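Local coordinates for protein toxin 2A (Paenibacillus larvae, PDB 5URP) that probably transfers ADP-ribose from NAD+ to a target protein of the host, acting as a virulence factor of the ADP-ribosyltransferase exoenzyme family, at residues V164-I170 against L215-V221; T47-E52 against K90-K94; P65-L70 against M81-I85; I56-R61 against V179-Y185. One frame throughout, in Å; residues are numbered along the deposited sequence.

Contact 1: residues V164-I170 against L215-V221; sequences VLIELKI and LKVEARV
The carboxylates of E167 and E218 are the flat groups here, and K216 meets both from above their planes. Its NZ lies 2.7 Å from E167 OE1, 48° out of that carboxylate plane, and 3.2 Å from E218 OE2, 35° out of the other. The lysine, extended with CG anti to its backbone N (chi1 -168°), carries its ammonium between the two acids, whose OE1 (E167) and OE2 (E218) are 5.0 Å apart. R220, on the same face, pairs with D202 of strand 197-207. The strands run in unbroken parallel register, and six backbone bonds alternate between them, from L165 N to L215 O (2.9 Å) through to V221 N to K169 O (2.8 Å). The opposite face carries V164, V217, L168 and A219: V164 CG1 meets V217 CG2, and L168 CD1 sits 3.8 Å from A219 CB. V221, turned toward the partner strand, reaches L168 CD2 with CG2 (3.5 Å). This is the one parallel pair of the mixed five-stranded sheet, in which 214-221 is the middle strand. With the salt-bridge network and the buried L165 on one face and aliphatic side chains on the other, the shared lysine probably offsets the repulsion between neighbouring glutamates.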
loop_
_atom_site.group_PDB
_atom_site.type_symbol
_atom_site.label_atom_id
_atom_site.label_comp_id
_atom_site.label_asym_id
_atom_site.label_seq_id
_atom_site.Cartn_x
_atom_site.Cartn_y
_atom_site.Cartn_z
ATOM N N VAL A 164 -2.359 -10.444 -7.022
ATOM C CA VAL A 164 -2.588 -10.393 -5.581
ATOM C C VAL A 164 -3.347 -9.114 -5.240
ATOM O O VAL A 164 -2.979 -8.022 -5.697
ATOM C CB VAL A 164 -1.272 -10.450 -4.787
ATOM C CG1 VAL A 164 -1.568 -10.331 -3.304
ATOM C CG2 VAL A 164 -0.485 -11.725 -5.125
ATOM N N LEU A 165 -4.388 -9.249 -4.415
ATOM C CA LEU A 165 -5.147 -8.123 -3.884
ATOM C C LEU A 165 -5.001 -8.150 -2.373
ATOM O O LEU A 165 -5.414 -9.120 -1.748
ATOM C CB LEU A 165 -6.629 -8.215 -4.241
ATOM C CG LEU A 165 -7.543 -7.113 -3.698
ATOM C CD1 LEU A 165 -7.130 -5.743 -4.210
ATOM C CD2 LEU A 165 -8.999 -7.409 -4.043
ATOM N N ILE A 166 -4.472 -7.082 -1.808
ATOM C CA ILE A 166 -4.356 -6.955 -0.356
ATOM C C ILE A 166 -5.458 -6.025 0.104
ATOM O O ILE A 166 -5.613 -4.920 -0.443
ATOM C CB ILE A 166 -2.996 -6.389 0.072
ATOM C CG1 ILE A 166 -1.821 -7.161 -0.523
ATOM C CG2 ILE A 166 -2.930 -6.355 1.619
ATOM C CD1 ILE A 166 -0.455 -6.485 -0.241
ATOM N N GLU A 167 -6.223 -6.467 1.095
ATOM C CA GLU A 167 -7.194 -5.642 1.806
ATOM C C GLU A 167 -6.602 -5.408 3.199
ATOM O O GLU A 167 -6.453 -6.356 3.972
ATOM C CB GLU A 167 -8.553 -6.328 1.879
ATOM C CG GLU A 167 -9.605 -5.583 2.658
ATOM C CD GLU A 167 -11.003 -6.188 2.510
ATOM O OE1 GLU A 167 -11.361 -6.650 1.400
ATOM O OE2 GLU A 167 -11.753 -6.167 3.498
ATOM N N LEU A 168 -6.253 -4.164 3.506
ATOM C CA LEU A 168 -5.455 -3.859 4.694
ATOM C C LEU A 168 -6.239 -2.954 5.625
ATOM O O LEU A 168 -6.728 -1.906 5.211
ATOM C CB LEU A 168 -4.148 -3.195 4.251
ATOM C CG LEU A 168 -3.139 -2.823 5.294
ATOM C CD1 LEU A 168 -2.528 -4.101 5.823
ATOM C CD2 LEU A 168 -2.093 -1.949 4.642
ATOM N N LYS A 169 -6.335 -3.330 6.902
ATOM C CA LYS A 169 -7.013 -2.494 7.877
ATOM C C LYS A 169 -5.966 -1.641 8.576
ATOM O O LYS A 169 -4.953 -2.173 9.027
ATOM C CB LYS A 169 -7.764 -3.348 8.899
ATOM C CG LYS A 169 -8.795 -4.272 8.277
ATOM C CD LYS A 169 -9.337 -5.280 9.273
ATOM C CE LYS A 169 -10.327 -6.233 8.624
ATOM N NZ LYS A 169 -10.733 -7.335 9.541
ATOM N N ILE A 170 -6.178 -0.330 8.612
ATOM C CA ILE A 170 -5.277 0.602 9.291
ATOM C C ILE A 170 -6.001 1.083 10.544
ATOM O O ILE A 170 -7.104 1.626 10.431
ATOM C CB ILE A 170 -4.894 1.819 8.427
ATOM C CG1 ILE A 170 -4.370 1.438 7.059
ATOM C CG2 ILE A 170 -3.803 2.626 9.117
ATOM C CD1 ILE A 170 -4.293 2.645 6.152
ATOM N N LEU A 215 -5.170 -14.044 -5.771
ATOM C CA LEU A 215 -4.996 -14.363 -4.366
ATOM C C LEU A 215 -5.344 -13.127 -3.548
ATOM O O LEU A 215 -4.746 -12.068 -3.750
ATOM C CB LEU A 215 -3.560 -14.796 -4.091
ATOM C CG LEU A 215 -3.308 -15.668 -2.892
ATOM C CD1 LEU A 215 -3.912 -17.063 -3.104
ATOM C CD2 LEU A 215 -1.811 -15.727 -2.748
ATOM N N LYS A 216 -6.283 -13.268 -2.617
ATOM C CA LYS A 216 -6.704 -12.180 -1.758
ATOM C C LYS A 216 -6.065 -12.350 -0.389
ATOM O O LYS A 216 -6.166 -13.425 0.203
ATOM C CB LYS A 216 -8.221 -12.118 -1.596
ATOM C CG LYS A 216 -8.609 -10.781 -0.938
ATOM C CD LYS A 216 -10.069 -10.621 -0.665
ATOM C CE LYS A 216 -10.308 -9.288 0.086
ATOM N NZ LYS A 216 -11.692 -9.203 0.610
ATOM N N VAL A 217 -5.428 -11.289 0.092
ATOM C CA VAL A 217 -4.730 -11.268 1.375
ATOM C C VAL A 217 -5.459 -10.264 2.253
ATOM O O VAL A 217 -5.570 -9.095 1.886
ATOM C CB VAL A 217 -3.268 -10.855 1.199
ATOM C CG1 VAL A 217 -2.558 -10.741 2.567
ATOM C CG2 VAL A 217 -2.567 -11.843 0.246
ATOM N N GLU A 218 -5.961 -10.710 3.395
ATOM C CA GLU A 218 -6.628 -9.819 4.338
ATOM C C GLU A 218 -5.671 -9.637 5.506
ATOM O O GLU A 218 -5.245 -10.623 6.103
ATOM C CB GLU A 218 -7.984 -10.376 4.779
ATOM C CG GLU A 218 -8.938 -10.384 3.602
ATOM C CD GLU A 218 -10.182 -11.218 3.782
ATOM O OE1 GLU A 218 -10.472 -11.650 4.904
ATOM O OE2 GLU A 218 -10.894 -11.410 2.763
ATOM N N ALA A 219 -5.317 -8.392 5.788
ATOM C CA ALA A 219 -4.260 -8.106 6.757
ATOM C C ALA A 219 -4.595 -6.859 7.561
ATOM O O ALA A 219 -5.461 -6.060 7.196
ATOM C CB ALA A 219 -2.912 -7.910 6.075
ATOM N N ARG A 220 -3.870 -6.712 8.674
ATOM C CA ARG A 220 -3.993 -5.597 9.602
ATOM C C ARG A 220 -2.640 -4.933 9.775
ATOM O O ARG A 220 -1.663 -5.621 10.080
ATOM C CB ARG A 220 -4.404 -6.061 11.005
ATOM C CG ARG A 220 -5.781 -6.565 11.215
ATOM C CD ARG A 220 -5.870 -6.988 12.701
ATOM N NE ARG A 220 -5.543 -8.403 12.900
ATOM C CZ ARG A 220 -5.088 -8.937 14.034
ATOM N NH1 ARG A 220 -4.874 -8.199 15.117
ATOM N NH2 ARG A 220 -4.848 -10.244 14.093
ATOM N N VAL A 221 -2.603 -3.602 9.664
ATOM C CA VAL A 221 -1.435 -2.849 10.086
ATOM C C VAL A 221 -1.371 -2.874 11.598
ATOM O O VAL A 221 -2.375 -2.661 12.292
ATOM C CB VAL A 221 -1.486 -1.400 9.580
ATOM C CG1 VAL A 221 -0.295 -0.585 10.145
ATOM C CG2 VAL A 221 -1.484 -1.356 8.085
#

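Contact 2: residues T47-E52 against K90-K94; sequences TLTEEE and KALIK
E52 and K94 reach for each other from opposite directions, while K90 crosses E52 at about a right angle, and E52 is also half of the capping box that starts helix 50-61. In that box T49 is the N-cap: its OG1 accepts from E52 N at 3.0 Å, and T49 N gives its hydrogen back to E52 OE1 along a nearly straight line (169°). The same carboxylate then faces two lysines, K90 in the last turn of helix 79-92 and K94 just beyond it. K94, extended beyond CG, uses the syn lone pair of E52 OE1, with NZ at 2.8 Å; its contact with OE2 is weak. K90 bends at chi3 and chi4 (62° and 86°), curling its chain round so that NZ drops onto E52 OE2 at 2.6 Å from above the carboxylate plane. OE1 therefore accepts from both T49 N and K94 NZ, which should hold the flat group against rotation and would probably favour its charged form. T47 lies along K94: its OG1, hydrogen-bonded to W44 O, rests against the lysine's CB and CD, and T47 O takes a bond from K94 NZ. Below the charges, L48 CD2 touches A91 CB at 3.6 Å, and E52 CB also rests on that methyl. The contact thus ties the start of one helix to the end of another through a single buried acid. A water bridges the cap to the network, 2.9 Å from T49 OG1 and accepting from K90 NZ at 2.8 Å.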
loop_
_atom_site.group_PDB
_atom_site.type_symbol
_atom_site.label_atom_id
_atom_site.label_comp_id
_atom_site.label_asym_id
_atom_site.label_seq_id
_atom_site.Cartn_x
_atom_site.Cartn_y
_atom_site.Cartn_z
ATOM N N THR A 47 0.475 21.371 8.077
ATOM C CA THR A 47 1.686 21.000 8.799
ATOM C C THR A 47 2.856 20.718 7.881
ATOM O O THR A 47 3.997 20.703 8.353
ATOM C CB THR A 47 1.455 19.761 9.675
ATOM O OG1 THR A 47 1.395 18.588 8.873
ATOM C CG2 THR A 47 0.174 19.946 10.553
ATOM N N LEU A 48 2.594 20.534 6.592
ATOM C CA LEU A 48 3.605 20.131 5.622
ATOM C C LEU A 48 4.401 21.324 5.119
ATOM O O LEU A 48 3.852 22.411 4.910
ATOM C CB LEU A 48 2.948 19.445 4.429
ATOM C CG LEU A 48 2.398 18.039 4.626
ATOM C CD1 LEU A 48 1.621 17.630 3.371
ATOM C CD2 LEU A 48 3.537 17.069 4.896
ATOM N N THR A 49 5.701 21.116 4.925
ATOM C CA THR A 49 6.533 22.146 4.312
ATOM C C THR A 49 6.443 21.997 2.796
ATOM O O THR A 49 6.081 20.951 2.284
ATOM C CB THR A 49 7.997 22.022 4.707
ATOM O OG1 THR A 49 8.502 20.823 4.106
ATOM C CG2 THR A 49 8.186 21.969 6.221
ATOM N N GLU A 50 6.824 23.057 2.082
ATOM C CA GLU A 50 6.780 22.982 0.619
ATOM C C GLU A 50 7.683 21.870 0.087
ATOM O O GLU A 50 7.314 21.164 -0.863
ATOM C CB GLU A 50 7.148 24.340 0.014
ATOM C CG GLU A 50 6.113 25.424 0.299
ATOM C CD GLU A 50 4.713 25.048 -0.171
ATOM O OE1 GLU A 50 4.535 24.762 -1.377
ATOM O OE2 GLU A 50 3.790 25.021 0.672
ATOM N N GLU A 51 8.872 21.702 0.668
ATOM C CA GLU A 51 9.758 20.628 0.218
ATOM C C GLU A 51 9.198 19.245 0.527
ATOM O O GLU A 51 9.357 18.320 -0.290
ATOM C CB GLU A 51 11.153 20.804 0.831
ATOM C CG GLU A 51 12.226 19.924 0.184
ATOM C CD GLU A 51 12.192 19.947 -1.357
ATOM O OE1 GLU A 51 12.347 21.038 -1.951
ATOM O OE2 GLU A 51 11.992 18.873 -1.976
ATOM N N GLU A 52 8.490 19.073 1.650
ATOM C CA GLU A 52 7.836 17.798 1.905
ATOM C C GLU A 52 6.782 17.506 0.846
ATOM O O GLU A 52 6.727 16.394 0.303
ATOM C CB GLU A 52 7.197 17.778 3.299
ATOM C CG GLU A 52 8.231 17.615 4.417
ATOM C CD GLU A 52 7.699 17.944 5.827
ATOM O OE1 GLU A 52 6.599 18.510 5.970
ATOM O OE2 GLU A 52 8.428 17.702 6.797
ATOM N N LYS A 90 9.477 12.296 7.535
ATOM C CA LYS A 90 9.089 13.399 8.401
ATOM C C LYS A 90 7.680 13.869 8.093
ATOM O O LYS A 90 6.956 14.285 9.001
ATOM C CB LYS A 90 10.112 14.524 8.242
ATOM C CG LYS A 90 9.913 15.798 9.034
ATOM C CD LYS A 90 11.185 16.677 8.973
ATOM C CE LYS A 90 11.571 17.148 7.554
ATOM N NZ LYS A 90 10.888 18.419 7.099
ATOM N N ALA A 91 7.269 13.808 6.817
ATOM C CA ALA A 91 5.917 14.198 6.457
ATOM C C ALA A 91 4.881 13.211 6.985
ATOM O O ALA A 91 3.799 13.619 7.429
ATOM C CB ALA A 91 5.813 14.327 4.923
ATOM N N LEU A 92 5.149 11.914 6.914
ATOM C CA LEU A 92 4.090 10.974 7.259
ATOM C C LEU A 92 3.803 10.911 8.756
ATOM O O LEU A 92 2.690 10.547 9.128
ATOM C CB LEU A 92 4.434 9.595 6.733
ATOM C CG LEU A 92 4.433 9.502 5.201
ATOM C CD1 LEU A 92 4.967 8.144 4.743
ATOM C CD2 LEU A 92 3.054 9.727 4.542
ATOM N N ILE A 93 4.752 11.277 9.618
ATOM C CA ILE A 93 4.443 11.294 11.056
ATOM C C ILE A 93 3.651 12.520 11.470
ATOM O O ILE A 93 3.250 12.632 12.639
ATOM C CB ILE A 93 5.726 11.138 11.893
ATOM C CG1 ILE A 93 6.709 12.286 11.653
ATOM C CG2 ILE A 93 6.332 9.779 11.568
ATOM C CD1 ILE A 93 7.951 12.219 12.530
ATOM N N LYS A 94 3.355 13.419 10.543
ATOM C CA LYS A 94 2.538 14.587 10.813
ATOM C C LYS A 94 1.041 14.329 10.659
ATOM O O LYS A 94 0.257 15.279 10.727
ATOM C CB LYS A 94 2.940 15.732 9.894
ATOM C CG LYS A 94 4.398 16.126 10.021
ATOM C CD LYS A 94 4.672 17.381 9.236
ATOM C CE LYS A 94 6.114 17.819 9.384
ATOM N NZ LYS A 94 6.396 19.089 8.658
HETATM O O HOH W 1 11.226 20.257 4.957
#

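Contact 3: residues P65-L70 against M81-I85; sequences PINTYL and MDKKI
Y69 and M81 form the close-packed part of this contact, their side chains running alongside each other and pointing opposite ways. M81 CB lies over the centre of the Y69 ring, 4.0 Å from the centroid and 13° off the normal, a CH-pi contact. The sulfur stands farther off above the face, SD at 5.3 Å from the centroid, a distant Met-aromatic contact. Bends at chi2 and chi3 fold the methionine back, placing its CE 3.4 Å from Y69 CB and against P65 O and I66. At the ring's edge the phenol donates to D82 OD1 (2.6 Å), on the syn side but out of the carboxylate plane. Y69 OH also accepts from K78 N, and D82 OD2 from G76 N, so the pair grips the connection between the helices. I85 CD1 fills the angle between Y69 and L70, meeting L70 CD2 tip to tip at 3.8 Å. The looser side is at the partly exposed K84, whose CD comes no nearer than 4.2 Å to I66 CD1; the ring of the exposed P65 is little involved. Short segments crossing at -103°, with a brief linker fastened through tyrosine and aspartate, make a near-orthogonal helix pair within the helical part of this ADP-ribosyltransferase fold.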
loop_
_atom_site.group_PDB
_atom_site.type_symbol
_atom_site.label_atom_id
_atom_site.label_comp_id
_atom_site.label_asym_id
_atom_site.label_seq_id
_atom_site.Cartn_x
_atom_site.Cartn_y
_atom_site.Cartn_z
ATOM N N PRO A 65 12.153 3.802 -7.859
ATOM C CA PRO A 65 13.552 3.989 -7.427
ATOM C C PRO A 65 13.714 4.050 -5.918
ATOM O O PRO A 65 14.616 3.415 -5.351
ATOM C CB PRO A 65 13.931 5.323 -8.083
ATOM C CG PRO A 65 13.035 5.436 -9.256
ATOM C CD PRO A 65 11.750 4.822 -8.843
ATOM N N ILE A 66 12.878 4.846 -5.260
ATOM C CA ILE A 66 12.932 4.951 -3.808
ATOM C C ILE A 66 12.634 3.605 -3.174
ATOM O O ILE A 66 13.355 3.160 -2.273
ATOM C CB ILE A 66 11.971 6.049 -3.322
ATOM C CG1 ILE A 66 12.630 7.420 -3.515
ATOM C CG2 ILE A 66 11.627 5.854 -1.855
ATOM C CD1 ILE A 66 11.708 8.618 -3.273
ATOM N N ASN A 67 11.566 2.932 -3.623
ATOM C CA ASN A 67 11.170 1.700 -2.939
ATOM C C ASN A 67 12.166 0.578 -3.189
ATOM O O ASN A 67 12.480 -0.196 -2.275
ATOM C CB ASN A 67 9.755 1.298 -3.329
ATOM C CG ASN A 67 8.712 2.195 -2.677
ATOM O OD1 ASN A 67 8.976 2.847 -1.647
ATOM N ND2 ASN A 67 7.533 2.248 -3.267
ATOM N N THR A 68 12.684 0.475 -4.413
ATOM C CA THR A 68 13.734 -0.490 -4.697
ATOM C C THR A 68 14.964 -0.217 -3.853
ATOM O O THR A 68 15.611 -1.145 -3.348
ATOM C CB THR A 68 14.094 -0.443 -6.186
ATOM O OG1 THR A 68 12.931 -0.761 -6.959
ATOM C CG2 THR A 68 15.172 -1.440 -6.491
ATOM N N TYR A 69 15.331 1.049 -3.729
ATOM C CA TYR A 69 16.486 1.403 -2.919
ATOM C C TYR A 69 16.289 0.933 -1.483
ATOM O O TYR A 69 17.165 0.299 -0.895
ATOM C CB TYR A 69 16.679 2.916 -2.996
ATOM C CG TYR A 69 17.743 3.486 -2.111
ATOM C CD1 TYR A 69 19.075 3.444 -2.484
ATOM C CD2 TYR A 69 17.417 4.107 -0.922
ATOM C CE1 TYR A 69 20.050 3.985 -1.675
ATOM C CE2 TYR A 69 18.376 4.648 -0.115
ATOM C CZ TYR A 69 19.691 4.590 -0.490
ATOM O OH TYR A 69 20.667 5.133 0.315
ATOM N N LEU A 70 15.107 1.183 -0.927
ATOM C CA LEU A 70 14.855 0.802 0.461
ATOM C C LEU A 70 14.824 -0.716 0.627
ATOM O O LEU A 70 15.287 -1.251 1.638
ATOM C CB LEU A 70 13.536 1.414 0.914
ATOM C CG LEU A 70 13.516 2.911 1.198
ATOM C CD1 LEU A 70 12.089 3.374 1.359
ATOM C CD2 LEU A 70 14.310 3.217 2.490
ATOM N N MET A 81 19.295 10.126 -2.242
ATOM C CA MET A 81 18.121 9.314 -1.963
ATOM C C MET A 81 17.748 9.392 -0.489
ATOM O O MET A 81 16.570 9.528 -0.154
ATOM C CB MET A 81 18.368 7.867 -2.376
ATOM C CG MET A 81 18.496 7.690 -3.872
ATOM S SD MET A 81 16.862 7.711 -4.628
ATOM C CE MET A 81 16.335 6.053 -4.288
ATOM N N ASP A 82 18.741 9.327 0.404
ATOM C CA ASP A 82 18.451 9.379 1.837
ATOM C C ASP A 82 17.755 10.682 2.211
ATOM O O ASP A 82 16.888 10.703 3.090
ATOM C CB ASP A 82 19.745 9.211 2.643
ATOM C CG ASP A 82 20.362 7.837 2.473
ATOM O OD1 ASP A 82 19.650 6.939 1.955
ATOM O OD2 ASP A 82 21.539 7.659 2.840
ATOM N N LYS A 83 18.155 11.784 1.574
ATOM C CA LYS A 83 17.527 13.083 1.805
ATOM C C LYS A 83 16.050 13.065 1.440
ATOM O O LYS A 83 15.215 13.630 2.155
ATOM C CB LYS A 83 18.274 14.134 0.986
ATOM C CG LYS A 83 17.590 15.485 0.816
ATOM C CD LYS A 83 18.298 16.321 -0.278
ATOM C CE LYS A 83 18.007 15.807 -1.711
ATOM N NZ LYS A 83 16.573 15.997 -2.118
ATOM N N LYS A 84 15.706 12.441 0.312
ATOM C CA LYS A 84 14.300 12.318 -0.062
ATOM C C LYS A 84 13.526 11.496 0.955
ATOM O O LYS A 84 12.389 11.828 1.312
ATOM C CB LYS A 84 14.179 11.661 -1.435
ATOM C CG LYS A 84 14.882 12.362 -2.547
ATOM C CD LYS A 84 14.433 11.727 -3.865
ATOM C CE LYS A 84 14.859 12.548 -5.059
ATOM N NZ LYS A 84 16.135 12.015 -5.587
ATOM N N ILE A 85 14.120 10.395 1.404
ATOM C CA ILE A 85 13.455 9.489 2.330
ATOM C C ILE A 85 13.267 10.154 3.695
ATOM O O ILE A 85 12.235 9.965 4.347
ATOM C CB ILE A 85 14.269 8.185 2.404
ATOM C CG1 ILE A 85 14.131 7.439 1.061
ATOM C CG2 ILE A 85 13.853 7.311 3.589
ATOM C CD1 ILE A 85 15.245 6.458 0.839
#

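Contact 4: residues I56-R61 against V179-Y185; sequences ITLYTR and VDPISYY
The end of helix 50-61 runs against an irregular loop, and the CA atoms come nearest at T57-S183 and R61-Y184, 5.0 Å in each case. Two threonines one turn apart bind the loop's backbone. T57 OG1 lies 2.7 Å from I182 O and donates to it, with K53 O as a further partner. T60 OG1 sits between its own backbone N and carbonyl carbon (chi1 66°), where it can donate back to T57 O at 2.7 Å and accept from Y184 N at 2.8 Å in an almost straight bond (175°). S183 OG accepts from Y185 N, an ST turn that fixes the backbone at Y185. R61 lays its aliphatic stem over the Y184 ring: CG is 3.6 Å from the ring centroid, 8° off the normal, whereas the guanidinium is too distant for more than a weak cation-pi attraction. Y185 presents its edge to T60 O and R61 O, and a water donating to R61 O also bonds Y185 OH. At the buried end I56 CG2 meets V179 CG1 (3.7 Å) and I182 CD1 (3.6 Å). W44 of helix 30-45 touches I56 and V179, while E190 of strand 190-193 bonds V179 through the backbone and touches T60.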
loop_
_atom_site.group_PDB
_atom_site.type_symbol
_atom_site.label_atom_id
_atom_site.label_comp_id
_atom_site.label_asym_id
_atom_site.label_seq_id
_atom_site.Cartn_x
_atom_site.Cartn_y
_atom_site.Cartn_z
ATOM N N ILE A 56 6.693 14.249 -1.816
ATOM C CA ILE A 56 5.556 13.353 -1.924
ATOM C C ILE A 56 5.095 13.275 -3.378
ATOM O O ILE A 56 4.883 12.187 -3.920
ATOM C CB ILE A 56 4.417 13.802 -0.996
ATOM C CG1 ILE A 56 4.852 13.546 0.452
ATOM C CG2 ILE A 56 3.106 13.085 -1.304
ATOM C CD1 ILE A 56 4.023 14.244 1.466
ATOM N N THR A 57 4.941 14.427 -4.024
ATOM C CA THR A 57 4.545 14.433 -5.441
ATOM C C THR A 57 5.526 13.620 -6.275
ATOM O O THR A 57 5.123 12.785 -7.112
ATOM C CB THR A 57 4.448 15.873 -5.959
ATOM O OG1 THR A 57 3.418 16.586 -5.244
ATOM C CG2 THR A 57 4.103 15.882 -7.450
ATOM N N LEU A 58 6.818 13.828 -6.053
ATOM C CA LEU A 58 7.824 13.147 -6.870
ATOM C C LEU A 58 7.821 11.653 -6.624
ATOM O O LEU A 58 8.047 10.867 -7.554
ATOM C CB LEU A 58 9.199 13.728 -6.619
ATOM C CG LEU A 58 9.393 15.161 -7.102
ATOM C CD1 LEU A 58 10.771 15.600 -6.690
ATOM C CD2 LEU A 58 9.184 15.297 -8.625
ATOM N N TYR A 59 7.573 11.236 -5.382
ATOM C CA TYR A 59 7.407 9.827 -5.095
ATOM C C TYR A 59 6.242 9.253 -5.893
ATOM O O TYR A 59 6.367 8.186 -6.502
ATOM C CB TYR A 59 7.210 9.628 -3.564
ATOM C CG TYR A 59 6.742 8.234 -3.221
ATOM C CD1 TYR A 59 7.649 7.202 -3.043
ATOM C CD2 TYR A 59 5.387 7.933 -3.121
ATOM C CE1 TYR A 59 7.218 5.911 -2.758
ATOM C CE2 TYR A 59 4.956 6.646 -2.876
ATOM C CZ TYR A 59 5.877 5.650 -2.683
ATOM O OH TYR A 59 5.430 4.382 -2.437
ATOM N N THR A 60 5.090 9.933 -5.883
ATOM C CA THR A 60 3.930 9.389 -6.592
ATOM C C THR A 60 4.179 9.355 -8.094
ATOM O O THR A 60 3.598 8.520 -8.792
ATOM C CB THR A 60 2.648 10.183 -6.303
ATOM O OG1 THR A 60 2.720 11.516 -6.818
ATOM C CG2 THR A 60 2.256 10.154 -4.769
ATOM N N ARG A 61 5.029 10.243 -8.591
ATOM C CA ARG A 61 5.330 10.275 -10.028
ATOM C C ARG A 61 6.120 9.051 -10.449
ATOM O O ARG A 61 5.916 8.515 -11.537
ATOM C CB ARG A 61 6.098 11.550 -10.336
ATOM C CG ARG A 61 6.540 11.762 -11.791
ATOM C CD ARG A 61 7.272 13.103 -11.957
ATOM N NE ARG A 61 7.836 13.309 -13.283
ATOM C CZ ARG A 61 8.981 12.756 -13.689
ATOM N NH1 ARG A 61 9.652 11.969 -12.821
ATOM N NH2 ARG A 61 9.449 12.981 -14.875
ATOM N N VAL A 179 -2.678 11.303 -0.106
ATOM C CA VAL A 179 -1.822 12.127 -0.945
ATOM C C VAL A 179 -2.449 12.488 -2.293
ATOM O O VAL A 179 -1.813 13.214 -3.054
ATOM C CB VAL A 179 -0.440 11.467 -1.167
ATOM C CG1 VAL A 179 0.310 11.254 0.175
ATOM C CG2 VAL A 179 -0.555 10.156 -1.930
ATOM N N ASP A 180 -3.671 12.048 -2.584
ATOM C CA ASP A 180 -4.256 12.303 -3.905
ATOM C C ASP A 180 -4.253 13.773 -4.310
ATOM O O ASP A 180 -4.060 14.059 -5.503
ATOM C CB ASP A 180 -5.693 11.758 -3.930
ATOM C CG ASP A 180 -6.264 11.699 -5.340
ATOM O OD1 ASP A 180 -5.934 10.729 -6.048
ATOM O OD2 ASP A 180 -7.034 12.619 -5.705
ATOM N N PRO A 181 -4.481 14.737 -3.412
ATOM C CA PRO A 181 -4.524 16.133 -3.862
ATOM C C PRO A 181 -3.195 16.671 -4.363
ATOM O O PRO A 181 -3.201 17.698 -5.062
ATOM C CB PRO A 181 -5.014 16.885 -2.619
ATOM C CG PRO A 181 -5.775 15.849 -1.828
ATOM C CD PRO A 181 -4.973 14.590 -2.025
ATOM N N ILE A 182 -2.066 16.025 -4.046
ATOM C CA ILE A 182 -0.765 16.423 -4.583
ATOM C C ILE A 182 -0.092 15.298 -5.354
ATOM O O ILE A 182 1.051 15.442 -5.790
ATOM C CB ILE A 182 0.175 16.975 -3.489
ATOM C CG1 ILE A 182 0.449 15.925 -2.397
ATOM C CG2 ILE A 182 -0.391 18.270 -2.904
ATOM C CD1 ILE A 182 1.567 16.358 -1.414
ATOM N N SER A 183 -0.821 14.230 -5.645
ATOM C CA SER A 183 -0.239 13.123 -6.367
ATOM C C SER A 183 -0.050 13.507 -7.826
ATOM O O SER A 183 -0.809 14.293 -8.384
ATOM C CB SER A 183 -1.151 11.907 -6.327
ATOM O OG SER A 183 -0.572 10.872 -7.113
ATOM N N TYR A 184 0.958 12.905 -8.425
ATOM C CA TYR A 184 1.157 13.011 -9.865
ATOM C C TYR A 184 0.057 12.299 -10.652
ATOM O O TYR A 184 -0.119 12.588 -11.858
ATOM C CB TYR A 184 2.523 12.439 -10.207
ATOM C CG TYR A 184 2.945 12.727 -11.620
ATOM C CD1 TYR A 184 3.482 13.942 -11.952
ATOM C CD2 TYR A 184 2.789 11.783 -12.626
ATOM C CE1 TYR A 184 3.870 14.225 -13.275
ATOM C CE2 TYR A 184 3.150 12.045 -13.934
ATOM C CZ TYR A 184 3.695 13.266 -14.263
ATOM O OH TYR A 184 4.078 13.561 -15.540
ATOM N N TYR A 185 -0.658 11.357 -10.019
ATOM C CA TYR A 185 -1.733 10.575 -10.636
ATOM C C TYR A 185 -3.023 10.770 -9.845
ATOM O O TYR A 185 -3.486 9.863 -9.131
ATOM C CB TYR A 185 -1.359 9.099 -10.707
ATOM C CG TYR A 185 -0.147 8.808 -11.549
ATOM C CD1 TYR A 185 -0.218 8.845 -12.921
ATOM C CD2 TYR A 185 1.083 8.485 -10.975
ATOM C CE1 TYR A 185 0.882 8.577 -13.706
ATOM C CE2 TYR A 185 2.173 8.186 -11.753
ATOM C CZ TYR A 185 2.078 8.245 -13.118
ATOM O OH TYR A 185 3.146 7.961 -13.963
HETATM O O HOH W 2 5.192 6.633 -13.069
#

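Contacts 2, 3 and 4 gather in the helical part of the chain, their centres 13 to 16 Å apart, whereas contact 1 lies in the five-stranded sheet, across the chain's centre and 23 to 27 Å from them. Helix 50-61 serves contacts 2 and 4, which touch where A91 packs on I56; helix 79-92 serves contacts 2 and 3. Contacts 3 and 4 meet through a probable N67-Y59 hydrogen bond. Contact 3 is nested inside contacts 2 and 4, and both 2 and 3 close before contact 1 opens. Contact 4 crosses contact 1: loop 179-185 falls between strands 164-170 and 214-221 and joins strands 177-178 and 190-193, probably helping to join the helices to the strand-rich part.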